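Local coordinates for protein probable starch synthase 4, chloroplastic/amyloplastic (Arabidopsis thaliana, PDB 6GNE) that is a probable plastid starch synthase of the GT-B glycosyltransferase fold, binding ADP and a glycan ligand in the cleft between its two domains, at residues C314-R317 with Q321-V324. Numbering follows the deposited sequence.
With ADP (adenosine-5'-diphosphate), chain F; AC1 (4,6-dideoxy-4-{[(1S,4R,5S,6S)-4,5,6-trihydroxy-3-(hydroxymethyl)cyclohex-2-en-1-yl]amino}-alpha-D-glucopyranose), chain C.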
loop_
_atom_site.group_PDB
_atom_site.type_symbol
_atom_site.label_atom_id
_atom_site.label_comp_id
_atom_site.label_asym_id
_atom_site.label_seq_id
_atom_site.Cartn_x
_atom_site.Cartn_y
_atom_site.Cartn_z
ATOM N N CYS A 314 4.905 16.443 2.352
ATOM C CA CYS A 314 5.440 15.165 1.971
ATOM C C CYS A 314 5.196 14.218 3.122
ATOM O O CYS A 314 5.643 14.480 4.252
ATOM C CB CYS A 314 6.940 15.266 1.693
ATOM S SG CYS A 314 7.697 13.684 1.251
ATOM N N ILE A 315 4.485 13.118 2.833
ATOM C CA ILE A 315 4.155 12.041 3.787
ATOM C C ILE A 315 4.572 10.739 3.152
ATOM O O ILE A 315 4.007 10.329 2.136
ATOM C CB ILE A 315 2.654 11.971 4.074
ATOM C CG1 ILE A 315 2.198 13.251 4.791
ATOM C CG2 ILE A 315 2.339 10.756 4.928
ATOM C CD1 ILE A 315 0.723 13.510 4.683
ATOM N N THR A 316 5.540 10.066 3.749
ATOM C CA THR A 316 6.157 8.923 3.093
ATOM C C THR A 316 7.034 8.133 4.058
ATOM O O THR A 316 7.440 8.627 5.114
ATOM C CB THR A 316 7.038 9.403 1.909
ATOM O OG1 THR A 316 7.477 8.284 1.140
ATOM C CG2 THR A 316 8.249 10.188 2.404
ATOM N N ARG A 317 7.310 6.895 3.681
ATOM C CA ARG A 317 8.383 6.145 4.289
ATOM C C ARG A 317 9.630 6.655 3.583
ATOM O O ARG A 317 9.601 6.911 2.401
ATOM C CB ARG A 317 8.197 4.625 4.094
ATOM C CG ARG A 317 6.955 4.074 4.814
ATOM C CD ARG A 317 6.550 2.639 4.443
ATOM N NE ARG A 317 6.609 2.404 2.982
ATOM C CZ ARG A 317 7.623 1.827 2.329
ATOM N NH1 ARG A 317 8.677 1.388 3.006
ATOM N NH2 ARG A 317 7.576 1.655 0.994
ATOM N N GLN A 321 13.300 3.871 -2.610
ATOM C CA GLN A 321 12.224 3.846 -3.593
ATOM C C GLN A 321 11.581 5.234 -3.785
ATOM O O GLN A 321 11.217 5.623 -4.930
ATOM C CB GLN A 321 11.169 2.835 -3.178
ATOM C CG GLN A 321 9.897 2.819 -4.030
ATOM C CD GLN A 321 8.778 2.011 -3.425
ATOM O OE1 GLN A 321 9.033 1.082 -2.663
ATOM N NE2 GLN A 321 7.519 2.371 -3.756
ATOM N N LYS A 322 11.454 5.963 -2.682
ATOM C CA LYS A 322 10.717 7.216 -2.647
ATOM C C LYS A 322 11.522 8.451 -3.118
ATOM O O LYS A 322 11.005 9.569 -3.100
ATOM C CB LYS A 322 10.201 7.439 -1.224
ATOM C CG LYS A 322 9.321 6.310 -0.728
ATOM C CD LYS A 322 8.006 6.205 -1.513
ATOM C CE LYS A 322 7.057 5.233 -0.858
ATOM N NZ LYS A 322 5.928 4.856 -1.732
ATOM N N GLY A 323 12.765 8.235 -3.549
ATOM C CA GLY A 323 13.609 9.299 -4.053
ATOM C C GLY A 323 14.022 10.243 -2.918
ATOM O O GLY A 323 13.742 11.434 -2.962
ATOM N N VAL A 324 14.655 9.694 -1.893
ATOM C CA VAL A 324 14.979 10.479 -0.706
ATOM C C VAL A 324 15.960 11.631 -0.939
ATOM O O VAL A 324 15.886 12.634 -0.214
ATOM C CB VAL A 324 15.520 9.625 0.462
ATOM C CG1 VAL A 324 14.331 8.945 1.155
ATOM C CG2 VAL A 324 16.631 8.671 0.023
HETATM P PB ADP F . 4.000 2.633 0.335
HETATM O O1B ADP F . 3.059 1.468 0.243
HETATM O O2B ADP F . 4.304 3.144 1.714
HETATM O O3B ADP F . 5.267 2.367 -0.445
HETATM P PA ADP F . 1.694 4.067 -0.639
HETATM O O1A ADP F . 1.543 5.446 -1.213
HETATM O O2A ADP F . 1.105 2.962 -1.477
HETATM O O3A ADP F . 3.273 3.871 -0.390
HETATM O "O5'" ADP F . 1.032 3.964 0.820
HETATM C "C5'" ADP F . 1.419 4.822 1.895
HETATM C "C4'" ADP F . 0.366 4.949 3.011
HETATM O "O4'" ADP F . 1.019 5.078 4.283
HETATM C "C3'" ADP F . -0.478 6.202 2.901
HETATM O "O3'" ADP F . -1.721 5.968 3.541
HETATM C "C2'" ADP F . 0.292 7.221 3.700
HETATM O "O2'" ADP F . -0.521 8.279 4.177
HETATM C "C1'" ADP F . 0.790 6.375 4.833
HETATM N N9 ADP F . 2.057 6.853 5.428
HETATM C C8 ADP F . 3.293 6.702 4.934
HETATM N N7 ADP F . 4.208 7.225 5.781
HETATM C C5 ADP F . 3.555 7.722 6.844
HETATM C C6 ADP F . 3.914 8.427 8.114
HETATM N N6 ADP F . 5.211 8.711 8.394
HETATM N N1 ADP F . 2.894 8.769 8.951
HETATM C C2 ADP F . 1.602 8.493 8.636
HETATM N N3 ADP F . 1.226 7.870 7.508
HETATM C C4 ADP F . 2.136 7.473 6.596
HETATM C C1 AC1 C . 5.408 -3.996 2.317
HETATM O O2 AC1 C . 5.222 -5.738 0.640
HETATM C C2 AC1 C . 4.735 -4.439 1.014
HETATM C C4A AC1 C . 1.763 0.512 -3.560
HETATM C C3 AC1 C . 4.919 -3.396 -0.099
HETATM O O3 AC1 C . 4.206 -3.871 -1.244
HETATM C C4 AC1 C . 4.412 -2.030 0.377
HETATM N N4A AC1 C . 4.466 -0.963 -0.638
HETATM C C5 AC1 C . 5.232 -1.690 1.625
HETATM O O5 AC1 C . 4.989 -2.668 2.638
HETATM C C6 AC1 C . 4.859 -0.356 2.249
HETATM C C1B AC1 C . 3.724 -0.984 -1.906
HETATM C C2B AC1 C . 4.179 0.092 -2.925
HETATM O O2B AC1 C . 5.399 0.759 -2.548
HETATM C C3B AC1 C . 3.118 1.134 -3.263
HETATM O O3B AC1 C . 3.529 1.753 -4.479
HETATM O O4 AC1 C . 0.808 1.553 -3.770
HETATM C C5B AC1 C . 1.332 -0.422 -2.468
HETATM C C7B AC1 C . 2.224 -1.043 -1.689
HETATM C C6B AC1 C . -0.136 -0.721 -2.277
HETATM O O6B AC1 C . -0.675 -1.371 -3.435
#
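The guanidinium of Arg-317 carries C6 of the AC1 ligand over one face, 3.1 Å above its plane and displaced from the centre of the group, while OE1 of Gln-321 and the beta-phosphate of ADP lie at its edge. Two nearly straight bonds run to the phosphate: Arg-317 NE donates to ADP O2B at 2.7 Å and Arg-317 NH2 to ADP O3B at 2.8 Å. This two-pronged grip fixes the rotation of the guanidinium, and the bend at chi3 (-44°) turns the group out of the line of its aliphatic stem. Lys-322 reaches the same phosphate from the other segment: Lys-322 NZ donates to ADP O3B at 2.9 Å and to the bridging O3A, and forms a salt bridge with Glu-397. ADP O3B thus takes bonds from both side chains. Residues 314-317 lie on strand 311-317, in the parallel sheet of the C-terminal Rossmann-like domain of the GT-B fold, and 321-324 runs from a 3-10 turn into helix 324-336, with Gly-323 at the N-cap. The aliphatic stem of Lys-322 and the Thr-316 side chain lie alongside each other, pointing opposite ways, with Lys-322 CG 3.3 Å from Thr-316 OG1. Thr-316 OG1 donates to Arg-317 O at 2.8 Å, tilted 34° from the carbonyl plane. Gln-321, its CG anti to the backbone N (chi1 173°) and the rest of the chain straight, sends NE2 to O2B of AC1 at 2.9 Å, while Ile-315 CG2 packs against the adenine at ADP C4.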